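Long-range contacts in carbohydrate kinase, pfkB family (Enterococcus faecalis, PDB 3KTN), which probably phosphorylates 2-keto-3-deoxygluconate, acting as a magnesium-binding sugar kinase of the PfkB (ribokinase-like) family: residues A[11-17]-A[87-93]; A[38-42]-A[70-75]; A[43-49]-A[284-288]; A[53-57]-A[120-126]; A[83-88]-A[110-116]. One frame throughout, in Å; residues are numbered along the deposited sequence.

Interaction 1 of 5, residues A[11-17]-A[87-93]; sequences VMLRFTP and IGSFFAE
Leu13 and Phe15 use their backbones to join the parallel strand 88-93: Leu13 N gives to Gly88 O, Phe90 N to Leu13 O, Phe15 N to Phe90 O, and Ala92 N to Phe15 O at 2.8 Å. Before this ladder starts, a water gives to Val11 O and takes from Gly88 N. Apolar contact on one sheet face gathers round the Phe90 ring. Arg14 CB lies over the Phe90 ring, 4.1 Å from its centroid, and selenomethionine Met12 comes in obliquely, SE to Phe90 CD2 3.9 Å, a Met-aromatic contact. On the other face the Phe15 and Phe91 rings are near parallel (30°) but barely overlap. Arginine suits its place because its long aliphatic part covers Phe90 while its end stays polar: NE gives to Thr16 OG1 at 2.7 Å in the guanidinium plane, and salt bridges run to Asp316 and to Asp274 of the magnesium site. Strands 28-34 and 101-105 flank the pair in a four-stranded sheet, where Phe15 stacks on Phe15 of the second subunit.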
# COMPACT_ATOMS: atom_id res chain seq x y z
N VAL A 11 26.48 5.71 -5.87
CA VAL A 11 25.25 5.29 -5.22
C VAL A 11 24.15 6.03 -5.97
O VAL A 11 24.26 7.24 -6.18
CB VAL A 11 25.16 5.73 -3.75
CG1 VAL A 11 23.73 5.51 -3.24
CG2 VAL A 11 26.14 4.95 -2.89
N MSE A 12 23.11 5.32 -6.38
CA MSE A 12 21.99 5.94 -7.09
C MSE A 12 20.66 5.57 -6.44
O MSE A 12 20.53 4.53 -5.79
CB MSE A 12 21.93 5.48 -8.55
CG MSE A 12 22.89 6.18 -9.50
SE MSE A 12 22.38 5.81 -11.34
CE MSE A 12 21.29 7.36 -11.68
N LEU A 13 19.67 6.43 -6.65
CA LEU A 13 18.32 6.19 -6.15
C LEU A 13 17.57 5.52 -7.29
O LEU A 13 17.62 5.99 -8.42
CB LEU A 13 17.61 7.51 -5.85
CG LEU A 13 17.76 8.28 -4.53
CD1 LEU A 13 19.14 8.15 -3.98
CD2 LEU A 13 17.40 9.74 -4.79
N ARG A 14 16.87 4.42 -7.00
CA ARG A 14 16.06 3.76 -8.01
C ARG A 14 14.61 3.87 -7.56
O ARG A 14 14.28 3.54 -6.43
CB ARG A 14 16.42 2.28 -8.17
CG ARG A 14 15.42 1.56 -9.09
CD ARG A 14 15.72 0.07 -9.25
NE ARG A 14 14.53 -0.66 -9.66
CZ ARG A 14 14.52 -1.93 -10.05
NH1 ARG A 14 15.65 -2.62 -10.09
NH2 ARG A 14 13.38 -2.51 -10.40
N PHE A 15 13.75 4.35 -8.46
CA PHE A 15 12.34 4.50 -8.16
C PHE A 15 11.58 3.48 -9.01
O PHE A 15 11.73 3.45 -10.23
CB PHE A 15 11.87 5.91 -8.50
CG PHE A 15 12.50 6.98 -7.65
CD1 PHE A 15 12.16 7.10 -6.30
CD2 PHE A 15 13.42 7.86 -8.19
CE1 PHE A 15 12.74 8.09 -5.51
CE2 PHE A 15 14.00 8.86 -7.41
CZ PHE A 15 13.66 8.97 -6.06
N THR A 16 10.76 2.66 -8.38
CA THR A 16 10.03 1.65 -9.12
C THR A 16 8.58 1.58 -8.69
O THR A 16 8.28 1.50 -7.49
CB THR A 16 10.63 0.25 -8.87
OG1 THR A 16 12.05 0.31 -9.03
CG2 THR A 16 10.03 -0.80 -9.84
N PRO A 17 7.65 1.64 -9.66
CA PRO A 17 6.23 1.56 -9.30
C PRO A 17 6.01 0.09 -8.90
O PRO A 17 6.74 -0.79 -9.34
CB PRO A 17 5.51 1.90 -10.60
CG PRO A 17 6.53 2.70 -11.39
CD PRO A 17 7.82 1.98 -11.08
N ILE A 87 21.97 13.38 -5.49
CA ILE A 87 22.26 11.96 -5.67
C ILE A 87 21.66 11.58 -7.02
O ILE A 87 20.55 11.99 -7.35
CB ILE A 87 21.65 11.08 -4.56
CG1 ILE A 87 22.24 11.46 -3.20
CG2 ILE A 87 21.93 9.61 -4.85
CD1 ILE A 87 21.76 10.59 -2.05
N GLY A 88 22.41 10.82 -7.82
CA GLY A 88 21.91 10.40 -9.12
C GLY A 88 20.73 9.48 -8.93
O GLY A 88 20.59 8.86 -7.88
N SER A 89 19.87 9.36 -9.94
CA SER A 89 18.71 8.49 -9.82
C SER A 89 18.14 8.06 -11.16
O SER A 89 18.49 8.62 -12.20
CB SER A 89 17.60 9.20 -9.05
OG SER A 89 17.06 10.27 -9.82
N PHE A 90 17.26 7.07 -11.11
CA PHE A 90 16.58 6.59 -12.30
C PHE A 90 15.26 5.92 -11.92
O PHE A 90 15.08 5.46 -10.79
CB PHE A 90 17.48 5.63 -13.09
CG PHE A 90 17.74 4.31 -12.42
CD1 PHE A 90 16.93 3.20 -12.70
CD2 PHE A 90 18.84 4.14 -11.59
CE1 PHE A 90 17.22 1.95 -12.15
CE2 PHE A 90 19.13 2.90 -11.04
CZ PHE A 90 18.32 1.80 -11.33
N PHE A 91 14.34 5.90 -12.87
CA PHE A 91 13.05 5.27 -12.68
C PHE A 91 13.10 3.97 -13.45
O PHE A 91 13.71 3.89 -14.52
CB PHE A 91 11.94 6.17 -13.24
CG PHE A 91 11.70 7.39 -12.41
CD1 PHE A 91 10.66 7.43 -11.49
CD2 PHE A 91 12.55 8.50 -12.52
CE1 PHE A 91 10.47 8.55 -10.67
CE2 PHE A 91 12.36 9.61 -11.71
CZ PHE A 91 11.32 9.64 -10.78
N ALA A 92 12.48 2.93 -12.90
CA ALA A 92 12.45 1.64 -13.57
C ALA A 92 11.02 1.12 -13.59
O ALA A 92 10.45 0.77 -12.56
CB ALA A 92 13.36 0.66 -12.85
N GLU A 93 10.43 1.09 -14.78
CA GLU A 93 9.06 0.59 -14.95
C GLU A 93 9.21 -0.84 -15.44
O GLU A 93 9.65 -1.07 -16.56
CB GLU A 93 8.32 1.45 -15.99
CG GLU A 93 8.05 2.88 -15.53
CD GLU A 93 7.60 3.78 -16.67
OE1 GLU A 93 8.47 4.35 -17.35
OE2 GLU A 93 6.37 3.90 -16.89
O HOH W 1 24.84 9.72 -7.34

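Interaction 2 of 5, residues A[38-42]-A[70-75]; sequences VNLLA and LRKLGI
Ile75 turns CG1 away from its carbonyl carbon (chi1 -53°) and continues outward in an extended line (chi2 170°), which carries the CD1 methyl onto helix residues 38-42. There CD1 lies 3.6 Å from Ala42 N and 3.7 Å from Val38 O, beside the backbone bond that Ala42 N makes to that oxygen, and it also meets Leu41 CB. The second branch of Ile75 is used too, CG2 reaching Leu41 CD1 at 3.9 Å. Val38 spreads its two methyls between two leucines: with CG1 opposite its own N (chi1 -178°), CG1 meets Leu73 CD1 at 3.7 Å and CG2 faces Leu70 CD2 at 4.1 Å, the side chains crossing at about a right angle. Ala42, with nothing beyond CB, lets the backbones come near, Ala42 CB to Leu73 CB being 4.0 Å. Branched aliphatic residues therefore fill the wider parts of the contact and alanine the narrow one. The second segment can turn back because Gly74 takes positive phi in a Schellman motif, Ile75 N bonding to Leu70 O at 2.9 Å. Helices 36-46 and 61-72 both pack on Leu53 of strand 50-57. Helix 61-72 then links that strand to the parallel strand 80-82 in a beta-alpha-beta crossover, the building unit of the alpha/beta core of ribokinase-like folds.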
# COMPACT_ATOMS: atom_id res chain seq x y z
N VAL A 38 27.27 -0.79 -5.00
CA VAL A 38 26.36 -1.18 -3.92
C VAL A 38 25.92 -2.63 -4.13
O VAL A 38 25.98 -3.44 -3.20
CB VAL A 38 25.12 -0.26 -3.88
CG1 VAL A 38 24.21 -0.64 -2.71
CG2 VAL A 38 25.58 1.19 -3.74
N ASN A 39 25.49 -2.95 -5.35
CA ASN A 39 25.02 -4.30 -5.66
C ASN A 39 26.11 -5.32 -5.41
O ASN A 39 25.87 -6.39 -4.82
CB ASN A 39 24.57 -4.41 -7.13
CG ASN A 39 23.55 -3.35 -7.51
OD1 ASN A 39 22.89 -2.76 -6.65
ND2 ASN A 39 23.40 -3.12 -8.81
N LEU A 40 27.31 -5.00 -5.89
CA LEU A 40 28.45 -5.89 -5.73
C LEU A 40 28.78 -6.14 -4.26
O LEU A 40 28.78 -7.29 -3.81
CB LEU A 40 29.68 -5.30 -6.43
CG LEU A 40 30.94 -6.18 -6.36
CD1 LEU A 40 30.66 -7.51 -7.06
CD2 LEU A 40 32.12 -5.47 -7.01
N LEU A 41 29.07 -5.07 -3.53
CA LEU A 41 29.42 -5.20 -2.12
C LEU A 41 28.31 -5.81 -1.26
O LEU A 41 28.59 -6.56 -0.32
CB LEU A 41 29.84 -3.84 -1.56
CG LEU A 41 31.03 -3.16 -2.24
CD1 LEU A 41 31.41 -1.92 -1.45
CD2 LEU A 41 32.21 -4.14 -2.33
N ALA A 42 27.06 -5.48 -1.59
CA ALA A 42 25.92 -6.01 -0.84
C ALA A 42 25.89 -7.53 -0.94
O ALA A 42 25.72 -8.22 0.06
CB ALA A 42 24.61 -5.42 -1.38
N LEU A 70 23.22 1.36 3.16
CA LEU A 70 24.48 0.65 2.95
C LEU A 70 24.75 -0.27 4.14
O LEU A 70 25.10 -1.44 3.97
CB LEU A 70 25.63 1.64 2.79
CG LEU A 70 25.64 2.54 1.55
CD1 LEU A 70 26.82 3.50 1.63
CD2 LEU A 70 25.74 1.70 0.29
N ARG A 71 24.58 0.25 5.35
CA ARG A 71 24.81 -0.54 6.55
C ARG A 71 23.82 -1.72 6.62
O ARG A 71 24.22 -2.85 6.91
CB ARG A 71 24.66 0.33 7.80
CG ARG A 71 25.69 1.45 7.92
CD ARG A 71 25.65 2.08 9.32
NE ARG A 71 24.35 2.66 9.64
CZ ARG A 71 24.02 3.93 9.41
NH1 ARG A 71 24.89 4.76 8.85
NH2 ARG A 71 22.80 4.36 9.72
N LYS A 72 22.55 -1.45 6.34
CA LYS A 72 21.53 -2.49 6.36
C LYS A 72 21.94 -3.67 5.48
O LYS A 72 21.73 -4.83 5.84
CB LYS A 72 20.18 -1.94 5.87
CG LYS A 72 19.11 -3.01 5.78
CD LYS A 72 17.78 -2.50 5.28
CE LYS A 72 16.74 -3.62 5.32
NZ LYS A 72 15.40 -3.17 4.85
N LEU A 73 22.50 -3.35 4.32
CA LEU A 73 22.95 -4.36 3.37
C LEU A 73 24.21 -5.09 3.85
O LEU A 73 24.60 -6.10 3.27
CB LEU A 73 23.24 -3.70 2.01
CG LEU A 73 22.00 -3.15 1.31
CD1 LEU A 73 22.41 -2.21 0.17
CD2 LEU A 73 21.16 -4.32 0.80
N GLY A 74 24.83 -4.57 4.91
CA GLY A 74 26.01 -5.21 5.46
C GLY A 74 27.30 -4.56 4.99
O GLY A 74 28.39 -5.06 5.27
N ILE A 75 27.19 -3.44 4.28
CA ILE A 75 28.35 -2.72 3.78
C ILE A 75 28.77 -1.64 4.77
O ILE A 75 27.93 -0.89 5.28
CB ILE A 75 28.05 -2.01 2.43
CG1 ILE A 75 27.47 -3.01 1.42
CG2 ILE A 75 29.32 -1.41 1.85
CD1 ILE A 75 26.92 -2.33 0.18

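Interaction 3 of 5, residues A[43-49]-A[284-288]; sequences NLAHFQL and AGILY
Phe47 and Tyr288 set their rings obliquely, planes 44° apart and centroids 5.1 Å from each other. Phe47 CG lies over one face of the tyrosine ring, and at the edge of that ring, near its plane, stands Leu49 CD1, 4.1 Å from Tyr288 CD1. The Phe47 ring in turn has Ala284 O at its edge, 4.0 Å from Phe47 CE2. A first torsion near 180° (chi1 -178°) swings the Tyr288 ring out toward the end of helix 36-46, where Phe47 CB meets Tyr288 CD1 at 3.8 Å. A water bridges the two residues, giving a hydrogen bond to Phe47 O and sharing another with Tyr288 OH. Leucine and alanine fill the rest. Leu44 drops CD2 to 3.3 Å from Ala284 O and turns CD1 to Leu287 CD1, while the small Ala284 lets its CB rest on Asn43 CB at 3.7 Å, keeping the two helices near each other. A Schellman motif with Gln48 at positive phi ends the first helix; Leu49 N reaches back to Leu44 O at 3.1 Å, and the Leu49 side chain returns to the contact. The C-terminal end of helix 36-46 is thus joined to the middle of helix 278-291. Phe302 of helix 296-310 meets the Phe47 ring, Trp294 meets Tyr288 edge-to-face, and Val322 of helix 322-330 touches both aromatic residues.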
# COMPACT_ATOMS: atom_id res chain seq x y z
N ASN A 43 26.05 -8.05 -2.15
CA ASN A 43 26.03 -9.49 -2.35
C ASN A 43 27.23 -10.14 -1.65
O ASN A 43 27.08 -11.18 -1.00
CB ASN A 43 26.05 -9.83 -3.84
CG ASN A 43 25.54 -11.23 -4.12
OD1 ASN A 43 25.37 -12.04 -3.20
ND2 ASN A 43 25.29 -11.53 -5.39
N LEU A 44 28.41 -9.55 -1.80
CA LEU A 44 29.61 -10.08 -1.16
C LEU A 44 29.48 -10.05 0.37
O LEU A 44 29.95 -10.95 1.06
CB LEU A 44 30.84 -9.28 -1.61
CG LEU A 44 31.24 -9.46 -3.08
CD1 LEU A 44 32.39 -8.53 -3.44
CD2 LEU A 44 31.62 -10.91 -3.33
N ALA A 45 28.82 -9.02 0.90
CA ALA A 45 28.62 -8.94 2.35
C ALA A 45 27.68 -10.07 2.76
O ALA A 45 27.83 -10.66 3.83
CB ALA A 45 28.03 -7.58 2.74
N HIS A 46 26.71 -10.38 1.91
CA HIS A 46 25.79 -11.46 2.20
C HIS A 46 26.50 -12.81 2.08
O HIS A 46 26.02 -13.82 2.60
CB HIS A 46 24.57 -11.42 1.27
CG HIS A 46 23.47 -10.54 1.78
ND1 HIS A 46 23.61 -9.18 1.94
CD2 HIS A 46 22.23 -10.85 2.24
CE1 HIS A 46 22.52 -8.68 2.48
NE2 HIS A 46 21.66 -9.67 2.67
N PHE A 47 27.63 -12.81 1.39
CA PHE A 47 28.43 -14.02 1.24
C PHE A 47 29.41 -14.06 2.42
O PHE A 47 30.29 -14.92 2.49
CB PHE A 47 29.20 -14.02 -0.09
CG PHE A 47 28.35 -14.32 -1.30
CD1 PHE A 47 27.18 -15.08 -1.18
CD2 PHE A 47 28.75 -13.91 -2.56
CE1 PHE A 47 26.42 -15.42 -2.31
CE2 PHE A 47 28.00 -14.24 -3.70
CZ PHE A 47 26.84 -15.00 -3.57
N GLN A 48 29.24 -13.10 3.32
CA GLN A 48 30.04 -12.99 4.54
C GLN A 48 31.48 -12.50 4.42
O GLN A 48 32.35 -12.93 5.17
CB GLN A 48 30.00 -14.32 5.30
CG GLN A 48 28.58 -14.75 5.65
CD GLN A 48 28.55 -15.91 6.61
OE1 GLN A 48 28.94 -15.78 7.77
NE2 GLN A 48 28.08 -17.06 6.14
N LEU A 49 31.74 -11.61 3.47
CA LEU A 49 33.06 -11.04 3.33
C LEU A 49 32.94 -9.63 3.89
O LEU A 49 31.83 -9.09 3.95
CB LEU A 49 33.48 -10.97 1.86
CG LEU A 49 33.62 -12.30 1.12
CD1 LEU A 49 34.13 -12.04 -0.29
CD2 LEU A 49 34.59 -13.21 1.87
N ALA A 284 29.85 -10.82 -8.39
CA ALA A 284 29.99 -11.13 -6.97
C ALA A 284 30.30 -12.60 -6.78
O ALA A 284 31.08 -12.97 -5.91
CB ALA A 284 28.72 -10.76 -6.21
N GLY A 285 29.68 -13.44 -7.60
CA GLY A 285 29.90 -14.87 -7.52
C GLY A 285 31.32 -15.22 -7.95
O GLY A 285 31.96 -16.10 -7.36
N ILE A 286 31.80 -14.54 -8.99
CA ILE A 286 33.15 -14.78 -9.50
C ILE A 286 34.16 -14.35 -8.44
O ILE A 286 35.07 -15.11 -8.11
CB ILE A 286 33.43 -13.96 -10.79
CG1 ILE A 286 32.55 -14.48 -11.94
CG2 ILE A 286 34.91 -14.04 -11.15
CD1 ILE A 286 32.66 -15.98 -12.20
N LEU A 287 34.00 -13.15 -7.91
CA LEU A 287 34.91 -12.65 -6.88
C LEU A 287 34.89 -13.55 -5.65
O LEU A 287 35.93 -13.78 -5.03
CB LEU A 287 34.55 -11.22 -6.48
CG LEU A 287 34.81 -10.19 -7.58
CD1 LEU A 287 34.60 -8.77 -7.06
CD2 LEU A 287 36.24 -10.35 -8.06
N TYR A 288 33.72 -14.05 -5.28
CA TYR A 288 33.62 -14.92 -4.12
C TYR A 288 34.41 -16.20 -4.36
O TYR A 288 35.09 -16.69 -3.46
CB TYR A 288 32.17 -15.31 -3.81
CG TYR A 288 32.07 -16.16 -2.57
CD1 TYR A 288 32.38 -15.64 -1.32
CD2 TYR A 288 31.74 -17.52 -2.66
CE1 TYR A 288 32.38 -16.44 -0.18
CE2 TYR A 288 31.73 -18.33 -1.52
CZ TYR A 288 32.05 -17.78 -0.29
OH TYR A 288 32.05 -18.58 0.84
O HOH W 2 31.77 -17.15 3.21

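Interaction 4 of 5, residues A[53-57]-A[120-126]; sequences LITKL and DYDFEAF
Lys56 runs antiparallel to the Tyr121 side chain, over one face of its ring. At the phenol end, Lys56 CG is 3.4 Å from Tyr121 OH. A bend at chi2 (-65°) then lays the rest of the lysine along the ring: CE sits 3.9 Å from the Tyr121 centroid in a CH-pi contact, and NZ makes an off-centre cation-pi contact. The ammonium gives to Asp120 O at 2.9 Å from above the carbonyl plane; the Asp120 carboxylate instead takes Lys83 NZ and Glu117 N. Tyr121 OH bonds to Ser116, and Thr55 O stands at the ring's edge. Ile54 approaches obliquely with both branches, CG2 to Tyr121 CD1 at 3.6 Å and CD1 to Phe126 CD2 at 3.9 Å, a branched residue suited to fill the angle between two rings. Asp122 caps the short helix, its OD1 taking Ala125 N. Strand 50-57 runs between strands 4-8 and 80-82; Phe8 of the first meets Tyr121 edge-to-face, and Trp79, just before the second, meets the Phe126 ring.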
# COMPACT_ATOMS: atom_id res chain seq x y z
N LEU A 53 32.35 0.61 0.95
CA LEU A 53 32.18 1.40 -0.25
C LEU A 53 32.89 2.75 -0.12
O LEU A 53 32.72 3.45 0.88
CB LEU A 53 30.70 1.64 -0.53
CG LEU A 53 30.36 2.47 -1.78
CD1 LEU A 53 30.84 1.72 -3.02
CD2 LEU A 53 28.86 2.70 -1.85
N ILE A 54 33.67 3.10 -1.14
CA ILE A 54 34.36 4.37 -1.15
C ILE A 54 33.59 5.26 -2.12
O ILE A 54 33.55 4.99 -3.32
CB ILE A 54 35.82 4.22 -1.66
CG1 ILE A 54 36.56 3.19 -0.80
CG2 ILE A 54 36.53 5.56 -1.60
CD1 ILE A 54 37.95 2.84 -1.30
N THR A 55 32.98 6.31 -1.60
CA THR A 55 32.19 7.21 -2.42
C THR A 55 31.81 8.42 -1.57
O THR A 55 32.29 8.56 -0.45
CB THR A 55 30.89 6.51 -2.89
OG1 THR A 55 30.22 7.31 -3.88
CG2 THR A 55 29.96 6.31 -1.71
N LYS A 56 30.95 9.28 -2.11
CA LYS A 56 30.48 10.45 -1.37
C LYS A 56 28.96 10.50 -1.42
O LYS A 56 28.34 10.05 -2.40
CB LYS A 56 31.01 11.76 -1.99
CG LYS A 56 32.53 11.91 -2.02
CD LYS A 56 33.15 11.99 -0.64
CE LYS A 56 34.66 12.21 -0.73
NZ LYS A 56 35.35 11.99 0.57
N LEU A 57 28.37 11.05 -0.37
CA LEU A 57 26.92 11.24 -0.29
C LEU A 57 26.72 12.61 0.34
O LEU A 57 27.48 13.01 1.21
CB LEU A 57 26.26 10.15 0.56
CG LEU A 57 26.10 8.79 -0.13
CD1 LEU A 57 25.47 7.78 0.83
CD2 LEU A 57 25.23 8.96 -1.36
N ASP A 120 39.82 14.33 -2.53
CA ASP A 120 38.78 14.24 -1.51
C ASP A 120 38.80 12.87 -0.83
O ASP A 120 38.13 12.66 0.17
CB ASP A 120 37.40 14.47 -2.12
CG ASP A 120 37.24 15.85 -2.71
OD1 ASP A 120 37.60 16.84 -2.03
OD2 ASP A 120 36.75 15.96 -3.85
N TYR A 121 39.59 11.94 -1.37
CA TYR A 121 39.67 10.59 -0.82
C TYR A 121 41.05 10.24 -0.27
O TYR A 121 42.07 10.52 -0.90
CB TYR A 121 39.32 9.56 -1.90
CG TYR A 121 37.94 9.71 -2.51
CD1 TYR A 121 36.81 9.14 -1.91
CD2 TYR A 121 37.77 10.39 -3.72
CE1 TYR A 121 35.55 9.24 -2.50
CE2 TYR A 121 36.52 10.50 -4.31
CZ TYR A 121 35.42 9.92 -3.71
OH TYR A 121 34.20 10.04 -4.33
N ASP A 122 41.07 9.61 0.90
CA ASP A 122 42.34 9.20 1.50
C ASP A 122 42.61 7.77 1.07
O ASP A 122 42.57 6.85 1.88
CB ASP A 122 42.26 9.27 3.02
CG ASP A 122 43.63 9.18 3.67
OD1 ASP A 122 44.47 8.37 3.22
OD2 ASP A 122 43.87 9.93 4.65
N PHE A 123 42.89 7.58 -0.22
CA PHE A 123 43.15 6.25 -0.77
C PHE A 123 44.25 5.49 -0.04
O PHE A 123 44.16 4.27 0.13
CB PHE A 123 43.49 6.34 -2.26
CG PHE A 123 42.35 6.82 -3.12
CD1 PHE A 123 41.08 6.25 -2.99
CD2 PHE A 123 42.54 7.81 -4.07
CE1 PHE A 123 40.03 6.67 -3.80
CE2 PHE A 123 41.50 8.23 -4.89
CZ PHE A 123 40.23 7.66 -4.75
N GLU A 124 45.29 6.20 0.38
CA GLU A 124 46.40 5.59 1.10
C GLU A 124 45.88 4.84 2.32
O GLU A 124 46.18 3.66 2.52
CB GLU A 124 47.40 6.66 1.55
CG GLU A 124 48.04 7.46 0.43
CD GLU A 124 49.33 6.84 -0.06
OE1 GLU A 124 50.24 6.61 0.77
OE2 GLU A 124 49.45 6.59 -1.28
N ALA A 125 45.11 5.54 3.14
CA ALA A 125 44.54 4.96 4.36
C ALA A 125 43.59 3.80 4.09
O ALA A 125 43.57 2.82 4.84
CB ALA A 125 43.83 6.04 5.16
N PHE A 126 42.80 3.91 3.02
CA PHE A 126 41.84 2.86 2.69
C PHE A 126 42.54 1.60 2.22
O PHE A 126 42.28 0.51 2.74
CB PHE A 126 40.87 3.32 1.60
CG PHE A 126 40.24 4.65 1.88
CD1 PHE A 126 40.04 5.10 3.18
CD2 PHE A 126 39.81 5.46 0.83
CE1 PHE A 126 39.43 6.32 3.44
CE2 PHE A 126 39.20 6.69 1.07
CZ PHE A 126 39.01 7.12 2.38

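Interaction 5 of 5, residues A[83-88]-A[110-116]; sequences KGDHIG and QSAFGIS
Gly84 lies almost backbone to backbone against Ala112, CA to CA 4.3 Å, at a positive phi (64°) that glycine adopts easily; the absence of a side chain allows this close approach. Ile115 packs here too, its CD1 methyl 3.6 Å from Gly84 CA. CG1 of that isoleucine is wedged between its own N and carbonyl carbon (chi1 70°), a less common setting that turns the longer branch toward residues 83-84. The aliphatic part of Lys83 runs obliquely past it, CG to Ile115 CD1 4.0 Å, while the ammonium group goes on to a salt bridge with Asp120. Nearby, Ala112 N gives to His86 O at 2.9 Å, and the same oxygen receives a CA-H contact from Ser111. The His86 ring presents its edge to Ser111 CA, with NE2 bonded to Asn107 O, and a water connects Asp85 N to Gln110 O. Within loop 110-116, Ser111 OG takes Gly114 N at 3.0 Å in an ST motif, and Ser116 OG gives to Phe113 O and is also hydrogen-bonded to Tyr121 OH. Serine hydroxyls, a water and backbone groups thus supply partners that regular strands or helices would otherwise provide, consistent with two irregular loops being fixed where they meet.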
# COMPACT_ATOMS: atom_id res chain seq x y z
N LYS A 83 29.64 15.27 0.73
CA LYS A 83 29.98 16.17 -0.36
C LYS A 83 28.75 16.41 -1.22
O LYS A 83 27.87 15.56 -1.31
CB LYS A 83 31.09 15.54 -1.21
CG LYS A 83 31.53 16.38 -2.40
CD LYS A 83 32.92 16.95 -2.19
CE LYS A 83 33.37 17.76 -3.41
NZ LYS A 83 34.74 18.34 -3.22
N GLY A 84 28.70 17.58 -1.86
CA GLY A 84 27.59 17.89 -2.74
C GLY A 84 26.24 17.98 -2.06
O GLY A 84 26.15 18.14 -0.84
N ASP A 85 25.19 17.86 -2.86
CA ASP A 85 23.82 17.95 -2.36
C ASP A 85 22.89 16.99 -3.08
O ASP A 85 21.83 16.62 -2.55
CB ASP A 85 23.29 19.37 -2.58
CG ASP A 85 24.18 20.42 -1.96
OD1 ASP A 85 24.19 20.53 -0.71
OD2 ASP A 85 24.87 21.13 -2.72
N HIS A 86 23.29 16.57 -4.27
CA HIS A 86 22.48 15.72 -5.12
C HIS A 86 22.93 14.26 -5.21
O HIS A 86 24.10 13.93 -5.01
CB HIS A 86 22.48 16.36 -6.51
CG HIS A 86 21.66 15.64 -7.53
ND1 HIS A 86 20.28 15.74 -7.58
CD2 HIS A 86 22.02 14.88 -8.59
CE1 HIS A 86 19.83 15.07 -8.63
NE2 HIS A 86 20.87 14.54 -9.26
N ILE A 87 21.97 13.38 -5.49
CA ILE A 87 22.26 11.96 -5.67
C ILE A 87 21.66 11.58 -7.02
O ILE A 87 20.55 11.99 -7.35
CB ILE A 87 21.65 11.08 -4.56
CG1 ILE A 87 22.24 11.46 -3.20
CG2 ILE A 87 21.93 9.61 -4.85
CD1 ILE A 87 21.76 10.59 -2.05
N GLY A 88 22.41 10.82 -7.82
CA GLY A 88 21.91 10.40 -9.12
C GLY A 88 20.73 9.48 -8.93
O GLY A 88 20.59 8.86 -7.88
N GLN A 110 25.91 15.65 -11.71
CA GLN A 110 25.96 16.68 -10.68
C GLN A 110 25.83 16.08 -9.28
O GLN A 110 25.56 16.80 -8.31
CB GLN A 110 24.85 17.71 -10.88
CG GLN A 110 24.77 18.31 -12.27
CD GLN A 110 25.97 19.17 -12.61
OE1 GLN A 110 27.09 18.66 -12.75
NE2 GLN A 110 25.75 20.47 -12.74
N SER A 111 26.02 14.77 -9.16
CA SER A 111 25.90 14.11 -7.86
C SER A 111 27.12 14.33 -6.97
O SER A 111 28.16 14.80 -7.42
CB SER A 111 25.71 12.60 -8.06
OG SER A 111 26.88 12.01 -8.61
N ALA A 112 26.96 13.98 -5.69
CA ALA A 112 28.02 14.10 -4.71
C ALA A 112 29.26 13.32 -5.18
O ALA A 112 30.39 13.76 -5.00
CB ALA A 112 27.55 13.56 -3.37
N PHE A 113 29.03 12.16 -5.78
CA PHE A 113 30.13 11.34 -6.26
C PHE A 113 30.74 11.95 -7.53
O PHE A 113 31.96 11.97 -7.69
CB PHE A 113 29.65 9.93 -6.58
CG PHE A 113 30.71 9.03 -7.16
CD1 PHE A 113 31.83 8.68 -6.41
CD2 PHE A 113 30.57 8.51 -8.44
CE1 PHE A 113 32.79 7.80 -6.93
CE2 PHE A 113 31.52 7.63 -8.97
CZ PHE A 113 32.63 7.27 -8.21
N GLY A 114 29.88 12.46 -8.40
CA GLY A 114 30.34 13.06 -9.64
C GLY A 114 31.19 14.32 -9.51
O GLY A 114 31.98 14.62 -10.41
N ILE A 115 31.03 15.06 -8.41
CA ILE A 115 31.79 16.29 -8.22
C ILE A 115 32.98 16.12 -7.28
O ILE A 115 33.67 17.09 -6.96
CB ILE A 115 30.91 17.43 -7.66
CG1 ILE A 115 30.52 17.14 -6.21
CG2 ILE A 115 29.66 17.59 -8.50
CD1 ILE A 115 29.91 18.33 -5.50
N SER A 116 33.23 14.90 -6.83
CA SER A 116 34.35 14.65 -5.94
C SER A 116 35.59 14.24 -6.73
O SER A 116 35.49 13.59 -7.78
CB SER A 116 33.99 13.57 -4.93
OG SER A 116 33.73 12.34 -5.58
O HOH W 3 25.84 17.51 -5.66

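How the interactions relate
From the N terminus, strand 12-16 opens interaction 1, helix 36-46 opens interactions 2 and 3, and strand 50-57 opens interaction 4. Interaction 2 closes first, at 70-75, wholly within the span of interaction 1, which closes at 87-93. Interaction 5 begins at 83-88, shares Ile87 and Gly88 with interaction 1 and crosses it, then closes at 110-116, inside interaction 4, which ends at 120-126. Interaction 4 crosses both 1 and 2. Interaction 3, closing at 284-288, spans 4 and 5 and crosses 1 and 2. Leu53 and Leu57 pack on Val11 and Ile87, linking the four-stranded sheet to the large one, while interaction 3 brings in helix 278-291.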